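Local coordinates for protein urea carboxylase (Thermus thermophilus, PDB 3OEP) that is of unknown function but is a homologue of KipI and KipA with cyclophilin-like domains, and was once wrongly labelled an allophanate hydrolase, at residues A[11-16]-A[125-130]; A[23-28]-A[44-49]; A[245-250]-A[343-348]; A[321-326]-A[332-337]; A[423-428]-A[487-492]. One frame throughout, in Å; residues are numbered along the deposited sequence. Where two conformers were deposited one is given.

How the interactions relate
Along the chain, interactions 1 and 2 come first, both within the N-terminal carboxyltransferase C/D region, and both use helix 15-30; their centres lie about 17 Å apart. Interactions 3, 4 and 5 belong to the A/B region. Interaction 4 falls between the two segments of interaction 3, while interaction 5 follows both, in the seven-stranded sheet of the cyclophilin-like domain near the C-terminus. Interaction 4 lies on the far side of the chain's centre from interactions 1 and 2, about 49 Å from interaction 1 between centres. One direct link between the two regions is the 2.5 Å salt bridge from Glu49 OE1 of interaction 2 to Arg249 NH2 of interaction 3.

Interaction 1 of 5, residues A[11-16]-A[125-130]; sequences EGVSEE and FLAEVE
Val13 meets Ala127 through a single methyl group, and its side chain can be followed outward. At the branch point, Val13 CB is 4.8 Å from Ala127 CB, too far to count as close packing. Beyond it the two methyls part. Val13 CG1 stands trans to the backbone N (chi1 -177°) and is thereby carried to 3.7 Å from Ala127 CB, the closest approach between the two segments. The same CG1 skirts the aliphatic part of Glu128, with its CG at 4.4 Å. Val13 CG2, trans to the carbonyl carbon, remains 4.6 Å from Ala127 CB. Tyr115 and Val155 also touch the Val13 side chain.

The polar link is indirect. A water donates to Glu128 OE2 at 2.6 Å and, weakly, to Val13 O at 3.4 Å, bridging the backbone of one segment to the carboxylate of the other. The carboxylate gets there on an extended chain (chi2 175°), just after the cis peptide that joins Ala127 to Glu128. No direct hydrogen bond crosses the contact, and only 98 Å² is buried in all.

Immediately after Val13, Ser14 is the N-cap of helix 15-30, its OG bonded to Ala17 N. The contact thus sets a capped helix start against the end of strand 124-127, which belongs to the seven-stranded sheet of the cyclophilin-like domain.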
# COMPACT_ATOMS: atom_id res chain seq x y z
N GLU A 11 25.78 0.37 -4.54
CA GLU A 11 25.34 0.65 -3.18
C GLU A 11 25.23 2.15 -2.92
O GLU A 11 25.81 2.97 -3.64
CB GLU A 11 26.30 0.02 -2.16
N GLY A 12 24.46 2.49 -1.89
CA GLY A 12 24.37 3.86 -1.41
C GLY A 12 23.73 4.83 -2.38
O GLY A 12 22.94 4.45 -3.24
N VAL A 13 24.08 6.10 -2.22
CA VAL A 13 23.61 7.16 -3.10
C VAL A 13 24.62 7.31 -4.24
O VAL A 13 25.60 8.06 -4.13
CB VAL A 13 23.43 8.48 -2.34
CG1 VAL A 13 22.87 9.56 -3.26
CG2 VAL A 13 22.51 8.27 -1.14
N SER A 14 24.41 6.54 -5.30
CA SER A 14 25.26 6.56 -6.48
C SER A 14 24.42 7.08 -7.63
O SER A 14 23.42 6.47 -7.99
CB SER A 14 25.77 5.15 -6.80
OG SER A 14 26.24 5.06 -8.13
N GLU A 15 24.82 8.21 -8.20
CA GLU A 15 24.08 8.79 -9.32
C GLU A 15 24.00 7.83 -10.51
O GLU A 15 22.93 7.64 -11.08
CB GLU A 15 24.68 10.13 -9.75
CG GLU A 15 23.89 10.82 -10.86
CD GLU A 15 24.41 12.21 -11.21
OE1 GLU A 15 25.17 12.80 -10.40
OE2 GLU A 15 24.06 12.71 -12.30
N GLU A 16 25.12 7.21 -10.89
CA GLU A 16 25.11 6.36 -12.08
C GLU A 16 24.31 5.08 -11.85
O GLU A 16 23.62 4.61 -12.74
CB GLU A 16 26.53 6.08 -12.58
CG GLU A 16 26.64 5.24 -13.84
CD GLU A 16 25.71 5.66 -14.98
OE1 GLU A 16 25.75 6.82 -15.43
OE2 GLU A 16 24.93 4.79 -15.45
N PHE A 125 12.56 11.29 -2.05
CA PHE A 125 13.81 11.20 -1.32
C PHE A 125 14.87 11.83 -2.21
O PHE A 125 15.15 11.33 -3.30
CB PHE A 125 14.17 9.75 -1.00
CG PHE A 125 13.38 9.15 0.15
CD1 PHE A 125 12.59 9.93 1.00
CD2 PHE A 125 13.46 7.79 0.41
CE1 PHE A 125 11.88 9.35 2.05
CE2 PHE A 125 12.75 7.22 1.45
CZ PHE A 125 11.97 7.99 2.27
N LEU A 126 15.41 12.96 -1.75
CA LEU A 126 16.35 13.78 -2.50
C LEU A 126 17.75 13.72 -1.90
O LEU A 126 17.89 13.66 -0.68
CB LEU A 126 15.86 15.22 -2.48
CG LEU A 126 14.48 15.49 -3.06
CD1 LEU A 126 13.81 16.67 -2.35
CD2 LEU A 126 14.59 15.75 -4.54
N ALA A 127 18.76 13.77 -2.75
CA ALA A 127 20.16 13.83 -2.30
C ALA A 127 20.93 14.66 -3.32
O ALA A 127 20.47 14.78 -4.45
CB ALA A 127 20.75 12.41 -2.17
N GLU A 128 22.08 15.25 -2.97
CA GLU A 128 22.77 15.14 -1.67
C GLU A 128 22.70 16.41 -0.84
O GLU A 128 23.03 17.50 -1.32
CB GLU A 128 24.26 14.85 -1.89
CG GLU A 128 24.57 13.54 -2.61
CD GLU A 128 26.05 13.36 -2.92
OE1 GLU A 128 26.87 14.28 -2.68
OE2 GLU A 128 26.40 12.27 -3.42
N VAL A 129 22.34 16.26 0.43
CA VAL A 129 22.48 17.32 1.42
C VAL A 129 23.96 17.65 1.61
O VAL A 129 24.81 16.75 1.68
CB VAL A 129 21.83 16.90 2.77
CG1 VAL A 129 22.15 17.89 3.89
CG2 VAL A 129 20.33 16.74 2.62
N GLU A 130 24.28 18.95 1.66
CA GLU A 130 25.65 19.40 1.90
C GLU A 130 26.21 18.75 3.16
O GLU A 130 25.50 18.62 4.15
CB GLU A 130 25.69 20.92 2.07
CG GLU A 130 25.42 21.72 0.80
CD GLU A 130 26.53 21.58 -0.24
OE1 GLU A 130 27.69 21.90 0.09
OE2 GLU A 130 26.23 21.17 -1.37
O HOH W 1 25.11 11.17 -5.45

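Interaction 2 of 5, residues A[23-28]-A[44-49]; sequences ALAEAL and GVLYLE
Leu46 has the most surface buried here, 64 Å², and straddles two successive residues of the facing helix. Its chi1 of 177° carries CG toward the helix and chi2 of 59° turns one methyl to each residue: Leu46 CD1 reaches Ala25 CB at 3.7 Å, and Leu46 CD2 reaches Leu24 CB, also at 3.7 Å. Both partners are CB atoms, so the leucine fork packs close against the helix rather than against the ends of long side chains.

One turn further on, Leu28 contributes 35 Å² and Leu48 26 Å². Their side chains cross at about a right angle, and Leu28 CD1 meets Leu48 CD2 at 3.6 Å. Leu60 and Leu64 of helix 57-66 also touch Leu48, extending the apolar cluster to a second helix.

The short axes of 23-28 and 45-49 approach to 9.4 Å with their directions 31° apart, a helix laid roughly along the central strand of the three-stranded antiparallel sheet. Every touching residue is buried, and no hydrogen bond or ion pair spans the segments. With methyl and methylene groups as the sole partners across it, the contact probably rests on shape fit and the exclusion of water, without the directional restraint that polar bonds would give.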
# COMPACT_ATOMS: atom_id res chain seq x y z
N ALA A 23 16.55 4.12 -15.97
CA ALA A 23 16.46 3.90 -17.41
C ALA A 23 15.69 2.62 -17.71
O ALA A 23 14.85 2.57 -18.62
CB ALA A 23 17.85 3.84 -18.04
N LEU A 24 15.97 1.59 -16.92
CA LEU A 24 15.31 0.30 -17.07
C LEU A 24 13.85 0.37 -16.65
O LEU A 24 12.97 -0.10 -17.38
CB LEU A 24 16.06 -0.79 -16.29
CG LEU A 24 17.46 -1.11 -16.83
CD1 LEU A 24 18.20 -2.07 -15.92
CD2 LEU A 24 17.37 -1.66 -18.25
N ALA A 25 13.58 0.96 -15.49
CA ALA A 25 12.21 1.09 -15.01
C ALA A 25 11.36 1.89 -15.99
O ALA A 25 10.24 1.50 -16.32
CB ALA A 25 12.17 1.73 -13.63
N GLU A 26 11.90 3.02 -16.46
CA GLU A 26 11.17 3.89 -17.38
C GLU A 26 10.81 3.18 -18.68
O GLU A 26 9.69 3.31 -19.17
CB GLU A 26 11.97 5.17 -17.67
CG GLU A 26 11.95 6.16 -16.52
CD GLU A 26 12.92 7.32 -16.68
OE1 GLU A 26 13.69 7.36 -17.67
OE2 GLU A 26 12.91 8.22 -15.81
N ALA A 27 11.77 2.44 -19.23
CA ALA A 27 11.55 1.70 -20.47
C ALA A 27 10.44 0.64 -20.31
O ALA A 27 9.61 0.47 -21.20
CB ALA A 27 12.84 1.05 -20.96
N LEU A 28 10.44 -0.05 -19.17
CA LEU A 28 9.40 -1.04 -18.87
C LEU A 28 8.04 -0.39 -18.69
O LEU A 28 7.04 -0.89 -19.21
CB LEU A 28 9.74 -1.85 -17.62
CG LEU A 28 10.84 -2.90 -17.75
CD1 LEU A 28 11.27 -3.39 -16.37
CD2 LEU A 28 10.39 -4.06 -18.63
N GLY A 44 20.16 2.68 -6.20
CA GLY A 44 20.73 1.78 -7.20
C GLY A 44 19.99 0.47 -7.39
O GLY A 44 20.52 -0.44 -8.01
N VAL A 45 18.76 0.37 -6.88
CA VAL A 45 18.02 -0.88 -6.89
C VAL A 45 16.79 -0.78 -7.78
O VAL A 45 16.09 0.24 -7.78
CB VAL A 45 17.56 -1.25 -5.47
CG1 VAL A 45 16.80 -2.56 -5.47
CG2 VAL A 45 18.76 -1.32 -4.53
N LEU A 46 16.52 -1.85 -8.52
CA LEU A 46 15.28 -1.98 -9.29
C LEU A 46 14.58 -3.25 -8.85
O LEU A 46 15.16 -4.33 -8.91
CB LEU A 46 15.58 -2.03 -10.79
CG LEU A 46 14.39 -2.23 -11.73
CD1 LEU A 46 13.36 -1.12 -11.56
CD2 LEU A 46 14.88 -2.31 -13.17
N TYR A 47 13.35 -3.11 -8.36
CA TYR A 47 12.52 -4.25 -7.99
C TYR A 47 11.51 -4.51 -9.09
O TYR A 47 10.78 -3.61 -9.50
CB TYR A 47 11.81 -3.97 -6.67
CG TYR A 47 10.92 -5.09 -6.20
CD1 TYR A 47 11.45 -6.34 -5.89
CD2 TYR A 47 9.54 -4.91 -6.06
CE1 TYR A 47 10.64 -7.38 -5.46
CE2 TYR A 47 8.71 -5.96 -5.63
CZ TYR A 47 9.28 -7.19 -5.33
OH TYR A 47 8.51 -8.25 -4.90
N LEU A 48 11.46 -5.75 -9.55
CA LEU A 48 10.51 -6.15 -10.58
C LEU A 48 9.57 -7.19 -10.00
O LEU A 48 10.02 -8.18 -9.42
CB LEU A 48 11.25 -6.72 -11.80
CG LEU A 48 12.22 -5.76 -12.49
CD1 LEU A 48 12.91 -6.45 -13.66
CD2 LEU A 48 11.50 -4.48 -12.95
N GLU A 49 8.27 -6.94 -10.14
CA GLU A 49 7.25 -7.85 -9.66
C GLU A 49 6.45 -8.35 -10.87
O GLU A 49 6.10 -7.56 -11.75
CB GLU A 49 6.34 -7.13 -8.68
CG GLU A 49 5.56 -8.02 -7.75
CD GLU A 49 4.55 -7.23 -6.93
OE1 GLU A 49 3.70 -6.56 -7.55
OE2 GLU A 49 4.62 -7.26 -5.69

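Interaction 3 of 5, residues A[245-250]-A[343-348]; sequences LGLARS and RPFLGS
The Phe345 ring is approached by Leu247 CD1 at an oblique angle, 4.4 Å from Phe345 CE2, while one of its faces is covered from within its own segment by Leu346 CG, 3.8 Å above the plane and displaced toward the rim. Phe345 and Leu346 are the first two residues of a type I' beta turn ending at Ser348. The evidence for the turn is twofold: Leu346 and Gly347 both have positive phi (47° and 91°), and Ser348 N donates weakly to Phe345 O at 3.3 Å. A 2.8 Å bond from Phe345 N to Ser348 O reinforces it, closing the pair as in a two-residue hairpin.

The turn projects Leu346 toward segment 245-250. There its CD1 touches two leucines, Leu247 closely and Leu245 more loosely, with Leu245 CD1 and Leu346 CD1 4.3 Å apart. Leu247 and Leu346 each bury 37 Å².

The contact joins the loop between strand 233-235 and helix 255-264 to the loop between strands 331-336 and 366-368. Arg239 helps to connect them: its NE bonds to Phe345 O, while its O accepts from Arg249 NE. At the centre of the contact the Leu247 and Leu346 side chains cross at about a right angle, with Leu247 CD1 and Leu346 CD1 3.6 Å apart.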
# COMPACT_ATOMS: atom_id res chain seq x y z
N LEU A 245 5.52 5.44 -7.80
CA LEU A 245 4.92 6.68 -7.31
C LEU A 245 4.51 6.59 -5.84
O LEU A 245 4.02 7.57 -5.29
CB LEU A 245 3.67 7.01 -8.13
CG LEU A 245 3.88 7.16 -9.64
CD1 LEU A 245 2.52 7.20 -10.34
CD2 LEU A 245 4.72 8.39 -9.94
N GLY A 246 4.70 5.43 -5.22
CA GLY A 246 4.27 5.21 -3.85
C GLY A 246 2.87 4.64 -3.69
O GLY A 246 2.35 4.60 -2.59
N LEU A 247 2.26 4.20 -4.80
CA LEU A 247 0.90 3.69 -4.76
C LEU A 247 0.90 2.20 -4.46
O LEU A 247 1.54 1.41 -5.16
CB LEU A 247 0.20 3.97 -6.09
CG LEU A 247 0.01 5.45 -6.41
CD1 LEU A 247 -0.41 5.63 -7.86
CD2 LEU A 247 -1.00 6.09 -5.45
N ALA A 248 0.19 1.82 -3.40
CA ALA A 248 0.13 0.43 -2.95
C ALA A 248 -0.64 -0.44 -3.93
O ALA A 248 -1.44 0.06 -4.72
CB ALA A 248 -0.51 0.36 -1.56
N ARG A 249 -0.39 -1.75 -3.87
CA ARG A 249 -1.13 -2.72 -4.67
C ARG A 249 -2.62 -2.65 -4.34
O ARG A 249 -3.47 -2.67 -5.23
CB ARG A 249 -0.61 -4.12 -4.38
CG ARG A 249 -1.36 -5.25 -5.06
CD ARG A 249 -1.43 -5.09 -6.57
NE ARG A 249 -0.19 -4.57 -7.11
CZ ARG A 249 0.95 -5.25 -7.19
NH1 ARG A 249 1.03 -6.52 -6.78
NH2 ARG A 249 2.03 -4.66 -7.69
N SER A 250 -2.92 -2.58 -3.04
CA SER A 250 -4.30 -2.59 -2.57
C SER A 250 -5.02 -3.85 -3.09
O SER A 250 -4.40 -4.91 -3.21
CB SER A 250 -5.01 -1.29 -2.95
OG SER A 250 -6.30 -1.20 -2.37
N ARG A 343 -15.31 4.66 -10.35
CA ARG A 343 -14.40 5.35 -11.25
C ARG A 343 -12.97 4.90 -10.96
O ARG A 343 -12.58 4.80 -9.80
CB ARG A 343 -14.48 6.86 -11.07
CG ARG A 343 -15.74 7.50 -11.62
CD ARG A 343 -15.57 9.01 -11.66
NE ARG A 343 -15.51 9.59 -10.31
CZ ARG A 343 -16.54 10.09 -9.63
NH1 ARG A 343 -17.76 10.11 -10.15
NH2 ARG A 343 -16.35 10.58 -8.41
N PRO A 344 -12.19 4.62 -12.00
CA PRO A 344 -10.80 4.23 -11.75
C PRO A 344 -9.88 5.43 -11.52
O PRO A 344 -10.15 6.54 -11.98
CB PRO A 344 -10.40 3.52 -13.04
CG PRO A 344 -11.19 4.25 -14.09
CD PRO A 344 -12.53 4.53 -13.44
N PHE A 345 -8.78 5.18 -10.81
CA PHE A 345 -7.67 6.12 -10.71
C PHE A 345 -6.40 5.33 -11.03
O PHE A 345 -6.08 4.35 -10.36
CB PHE A 345 -7.58 6.72 -9.31
CG PHE A 345 -6.39 7.61 -9.11
CD1 PHE A 345 -6.40 8.93 -9.54
CD2 PHE A 345 -5.24 7.12 -8.49
CE1 PHE A 345 -5.30 9.75 -9.34
CE2 PHE A 345 -4.14 7.94 -8.29
CZ PHE A 345 -4.16 9.25 -8.72
N LEU A 346 -5.70 5.77 -12.08
CA LEU A 346 -4.51 5.09 -12.59
C LEU A 346 -4.70 3.58 -12.74
O LEU A 346 -3.91 2.78 -12.25
CB LEU A 346 -3.28 5.43 -11.74
CG LEU A 346 -2.91 6.92 -11.71
CD1 LEU A 346 -1.73 7.18 -10.79
CD2 LEU A 346 -2.61 7.46 -13.11
N GLY A 347 -5.79 3.21 -13.42
CA GLY A 347 -6.04 1.83 -13.82
C GLY A 347 -6.84 0.97 -12.86
O GLY A 347 -7.19 -0.17 -13.18
N SER A 348 -7.16 1.50 -11.68
CA SER A 348 -7.82 0.71 -10.65
C SER A 348 -8.86 1.49 -9.86
O SER A 348 -8.70 2.69 -9.61
CB SER A 348 -6.76 0.14 -9.70
OG SER A 348 -7.34 -0.51 -8.58

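Interaction 4 of 5, residues A[321-326]-A[332-337]; sequences LRFRPR and GYLAVA
Leu321 and Leu334 reach toward each other tip to tip, and their conformations nearly match. In each, CG is trans to the backbone N (chi1 -180° in Leu321, -176° in Leu334), extending the side chain away from its strand and into the space between the backbones. The methyl Leu321 CD2 then sits in the fork of its partner, 3.8 Å from Leu334 CD2 and 3.9 Å from Leu334 CD1.

Phe323, two residues along the same strand, takes the other common rotamer, with CG trans to the carbonyl carbon (chi1 -60°). Its ring presents an edge: Leu334 CD2 lies near the ring plane, 4.2 Å from Phe323 CZ. One methyl of Leu334 therefore touches both partners, consistent with its 51 Å² of buried surface, against 27 and 28 Å² for Leu321 and Phe323.

Phe313 and Trp315 of strand 311-315 also pack on both leucines, while Phe276 and Phe293 meet the Phe323 ring. No hydrogen bond links the two segments, and their nearest CA atoms, in Phe323 and Gly332, are 9.0 Å apart. The strands belong to different antiparallel sheets although only a short loop separates them in sequence: a beta arch, whose inward-facing apolar residues form part of the core of a beta sandwich.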
# COMPACT_ATOMS: atom_id res chain seq x y z
N LEU A 321 -29.54 -6.58 4.75
CA LEU A 321 -28.51 -7.60 4.87
C LEU A 321 -27.54 -7.19 5.98
O LEU A 321 -27.05 -6.06 5.99
CB LEU A 321 -27.77 -7.72 3.54
CG LEU A 321 -26.65 -8.75 3.44
CD1 LEU A 321 -27.18 -10.17 3.62
CD2 LEU A 321 -25.96 -8.58 2.08
N ARG A 322 -27.27 -8.11 6.90
CA ARG A 322 -26.33 -7.87 8.00
C ARG A 322 -25.32 -9.00 8.04
O ARG A 322 -25.49 -10.02 7.36
CB ARG A 322 -27.09 -7.80 9.33
CG ARG A 322 -28.08 -6.65 9.44
CD ARG A 322 -28.91 -6.75 10.72
NE ARG A 322 -29.82 -5.61 10.86
CZ ARG A 322 -31.04 -5.53 10.33
NH1 ARG A 322 -31.55 -6.52 9.61
NH2 ARG A 322 -31.77 -4.43 10.54
N PHE A 323 -24.28 -8.82 8.84
CA PHE A 323 -23.22 -9.82 8.95
C PHE A 323 -22.95 -10.09 10.42
O PHE A 323 -22.47 -9.22 11.14
CB PHE A 323 -21.97 -9.36 8.22
CG PHE A 323 -22.21 -9.14 6.75
CD1 PHE A 323 -22.16 -10.20 5.87
CD2 PHE A 323 -22.54 -7.87 6.28
CE1 PHE A 323 -22.41 -10.00 4.51
CE2 PHE A 323 -22.78 -7.67 4.92
CZ PHE A 323 -22.72 -8.74 4.04
N ARG A 324 -23.30 -11.30 10.84
CA ARG A 324 -23.13 -11.72 12.22
C ARG A 324 -21.73 -12.29 12.42
O ARG A 324 -21.38 -13.27 11.78
CB ARG A 324 -24.17 -12.79 12.55
CG ARG A 324 -24.11 -13.33 13.97
CD ARG A 324 -25.29 -14.27 14.22
NE ARG A 324 -26.56 -13.54 14.27
CZ ARG A 324 -27.77 -14.10 14.17
NH1 ARG A 324 -27.91 -15.41 14.00
NH2 ARG A 324 -28.85 -13.33 14.24
N PRO A 325 -20.91 -11.68 13.29
CA PRO A 325 -19.57 -12.23 13.49
C PRO A 325 -19.61 -13.69 13.96
O PRO A 325 -20.44 -14.05 14.80
CB PRO A 325 -18.98 -11.32 14.57
CG PRO A 325 -19.71 -10.03 14.41
CD PRO A 325 -21.10 -10.42 14.04
N ARG A 326 -18.74 -14.52 13.40
CA ARG A 326 -18.72 -15.93 13.76
C ARG A 326 -17.41 -16.60 13.39
O ARG A 326 -16.87 -16.38 12.30
CB ARG A 326 -19.86 -16.69 13.08
CG ARG A 326 -19.81 -18.20 13.33
CD ARG A 326 -21.13 -18.87 13.04
NE ARG A 326 -22.22 -18.27 13.80
CZ ARG A 326 -23.51 -18.51 13.59
NH1 ARG A 326 -23.89 -19.37 12.64
NH2 ARG A 326 -24.43 -17.90 14.34
N GLY A 332 -14.63 -10.56 5.22
CA GLY A 332 -15.66 -11.05 4.31
C GLY A 332 -15.73 -10.23 3.04
O GLY A 332 -15.23 -9.10 2.98
N TYR A 333 -16.36 -10.83 2.02
CA TYR A 333 -16.55 -10.22 0.71
C TYR A 333 -18.00 -10.34 0.26
O TYR A 333 -18.61 -11.40 0.40
CB TYR A 333 -15.64 -10.88 -0.34
CG TYR A 333 -14.21 -10.62 -0.01
CD1 TYR A 333 -13.51 -11.48 0.83
CD2 TYR A 333 -13.58 -9.46 -0.45
CE1 TYR A 333 -12.20 -11.20 1.19
CE2 TYR A 333 -12.28 -9.17 -0.10
CZ TYR A 333 -11.59 -10.05 0.72
OH TYR A 333 -10.29 -9.75 1.07
N LEU A 334 -18.54 -9.26 -0.28
CA LEU A 334 -19.87 -9.27 -0.86
C LEU A 334 -19.77 -8.81 -2.30
O LEU A 334 -19.36 -7.68 -2.56
CB LEU A 334 -20.80 -8.36 -0.08
CG LEU A 334 -22.27 -8.35 -0.52
CD1 LEU A 334 -22.93 -9.67 -0.18
CD2 LEU A 334 -23.00 -7.18 0.14
N ALA A 335 -20.14 -9.69 -3.23
CA ALA A 335 -20.19 -9.38 -4.65
C ALA A 335 -21.64 -9.27 -5.09
O ALA A 335 -22.53 -9.87 -4.48
CB ALA A 335 -19.48 -10.46 -5.45
N VAL A 336 -21.87 -8.49 -6.14
CA VAL A 336 -23.20 -8.39 -6.74
C VAL A 336 -23.09 -8.65 -8.24
O VAL A 336 -22.12 -8.26 -8.88
CB VAL A 336 -23.86 -7.01 -6.49
CG1 VAL A 336 -24.05 -6.80 -4.98
CG2 VAL A 336 -23.03 -5.90 -7.09
N ALA A 337 -24.09 -9.34 -8.78
CA ALA A 337 -24.11 -9.67 -10.20
C ALA A 337 -24.01 -8.39 -11.01
O ALA A 337 -24.82 -7.47 -10.84
CB ALA A 337 -25.39 -10.42 -10.54

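Interaction 5 of 5, residues A[423-428]-A[487-492]; sequences VELLGP and VEIHFT
Leu425 and Phe491 are brought together by similar first torsions: in both, CG lies trans to the carbonyl carbon (chi1 -60° and -70°). From two strands of the same sheet, one strand apart, the side chains come at each other from opposite directions. The second torsion of Leu425 (chi2 -179°) extends CD1 further, straight to the edge of the phenyl ring. CD1 lies in the ring plane, 3.6 Å from Phe491 CZ and 3.7 Å from Phe491 CE2, so the leucine methyl meets the rim of the aromatic group and does not lie over its face.

The other methyl has a looser neighbour. Leu425 CD2 is 4.2 Å from Ile489 CG1, the two side chains crossing at about a right angle. Ile489 was modelled in two conformers, so this approach describes one of them and is less certain; in that same conformer Ile489 CG2 lies 3.9 Å above one face of the Phe491 ring, toward its rim. Leu425 buries 57 Å², slightly more than its two partners combined.

No hydrogen bond connects the segments, and the nearest CA atoms, of Leu425 and Ile489, are 8.6 Å apart. Strand 413-418 accounts for this, since it lies between strands 422-426 and 488-492 in the seven-stranded sheet of the C-terminal cyclophilin-like domain and pairs with both. On its other edge, strand 488-492 pairs with strand 390-396, whose Leu392 touches both Ile489 and Phe491.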
# COMPACT_ATOMS: atom_id res chain seq x y z
N VAL A 423 0.88 -7.58 9.31
CA VAL A 423 0.59 -8.37 10.50
C VAL A 423 1.81 -8.30 11.41
O VAL A 423 2.90 -8.73 11.03
CB VAL A 423 0.29 -9.84 10.12
CG1 VAL A 423 -0.06 -10.66 11.36
CG2 VAL A 423 -0.85 -9.90 9.11
N GLU A 424 1.61 -7.72 12.59
CA GLU A 424 2.66 -7.54 13.59
C GLU A 424 2.74 -8.76 14.51
O GLU A 424 1.72 -9.24 15.00
CB GLU A 424 2.36 -6.29 14.42
CG GLU A 424 3.49 -5.85 15.32
CD GLU A 424 3.14 -4.60 16.09
OE1 GLU A 424 3.57 -3.50 15.66
OE2 GLU A 424 2.43 -4.70 17.11
N LEU A 425 3.96 -9.24 14.76
CA LEU A 425 4.15 -10.51 15.46
C LEU A 425 4.87 -10.39 16.80
O LEU A 425 5.79 -9.59 16.97
CB LEU A 425 4.95 -11.46 14.57
CG LEU A 425 4.33 -11.82 13.22
CD1 LEU A 425 5.24 -12.79 12.49
CD2 LEU A 425 2.94 -12.40 13.40
N LEU A 426 4.41 -11.21 17.75
CA LEU A 426 5.06 -11.40 19.04
C LEU A 426 5.64 -12.81 19.07
O LEU A 426 4.97 -13.77 18.70
CB LEU A 426 4.05 -11.24 20.17
CG LEU A 426 3.54 -9.82 20.39
CD1 LEU A 426 2.36 -9.84 21.37
CD2 LEU A 426 4.65 -8.94 20.91
N GLY A 427 6.87 -12.95 19.54
CA GLY A 427 7.51 -14.25 19.58
C GLY A 427 8.99 -14.15 19.84
O GLY A 427 9.46 -13.13 20.32
N PRO A 428 9.73 -15.22 19.52
CA PRO A 428 11.19 -15.25 19.70
C PRO A 428 11.88 -14.03 19.08
O PRO A 428 11.45 -13.56 18.02
CB PRO A 428 11.60 -16.52 18.97
CG PRO A 428 10.41 -17.39 18.98
CD PRO A 428 9.20 -16.50 19.02
N VAL A 487 -3.86 -15.23 17.08
CA VAL A 487 -3.62 -16.37 16.18
C VAL A 487 -2.16 -16.79 16.27
O VAL A 487 -1.24 -15.96 16.21
CB VAL A 487 -4.02 -16.06 14.72
CG1 VAL A 487 -3.60 -17.22 13.79
CG2 VAL A 487 -5.53 -15.81 14.63
N GLU A 488 -1.95 -18.10 16.42
CA GLU A 488 -0.61 -18.65 16.50
C GLU A 488 -0.06 -18.86 15.09
O GLU A 488 -0.78 -19.35 14.20
CB GLU A 488 -0.61 -19.96 17.29
CG GLU A 488 -0.94 -19.77 18.77
CD GLU A 488 0.25 -19.31 19.60
OE1 GLU A 488 1.32 -19.94 19.51
OE2 GLU A 488 0.11 -18.34 20.38
N ILE A 489 1.20 -18.49 14.91
CA ILE A 489 1.89 -18.58 13.62
C ILE A 489 3.10 -19.50 13.74
O ILE A 489 3.91 -19.34 14.64
CB ILE A 489 2.37 -17.19 13.15
CG1 ILE A 489 1.22 -16.17 13.13
CG2 ILE A 489 3.01 -17.28 11.76
CD1 ILE A 489 0.07 -16.56 12.22
N HIS A 490 3.21 -20.45 12.82
CA HIS A 490 4.34 -21.36 12.74
C HIS A 490 4.98 -21.18 11.37
O HIS A 490 4.35 -21.45 10.35
CB HIS A 490 3.87 -22.81 12.90
CG HIS A 490 3.09 -23.06 14.16
ND1 HIS A 490 3.69 -23.41 15.35
CD2 HIS A 490 1.76 -23.00 14.42
CE1 HIS A 490 2.77 -23.56 16.28
NE2 HIS A 490 1.59 -23.32 15.74
N PHE A 491 6.22 -20.70 11.35
CA PHE A 491 6.95 -20.52 10.11
C PHE A 491 7.72 -21.80 9.79
O PHE A 491 8.30 -22.42 10.70
CB PHE A 491 7.94 -19.37 10.20
CG PHE A 491 7.30 -18.00 10.25
CD1 PHE A 491 6.61 -17.51 9.15
CD2 PHE A 491 7.41 -17.20 11.38
CE1 PHE A 491 6.04 -16.25 9.18
CE2 PHE A 491 6.84 -15.94 11.42
CZ PHE A 491 6.16 -15.46 10.32
N THR A 492 7.70 -22.18 8.51
CA THR A 492 8.40 -23.39 8.05
C THR A 492 9.09 -23.13 6.72
O THR A 492 8.76 -22.19 6.01
CB THR A 492 7.43 -24.58 7.89
OG1 THR A 492 8.16 -25.72 7.42
CG2 THR A 492 6.31 -24.25 6.90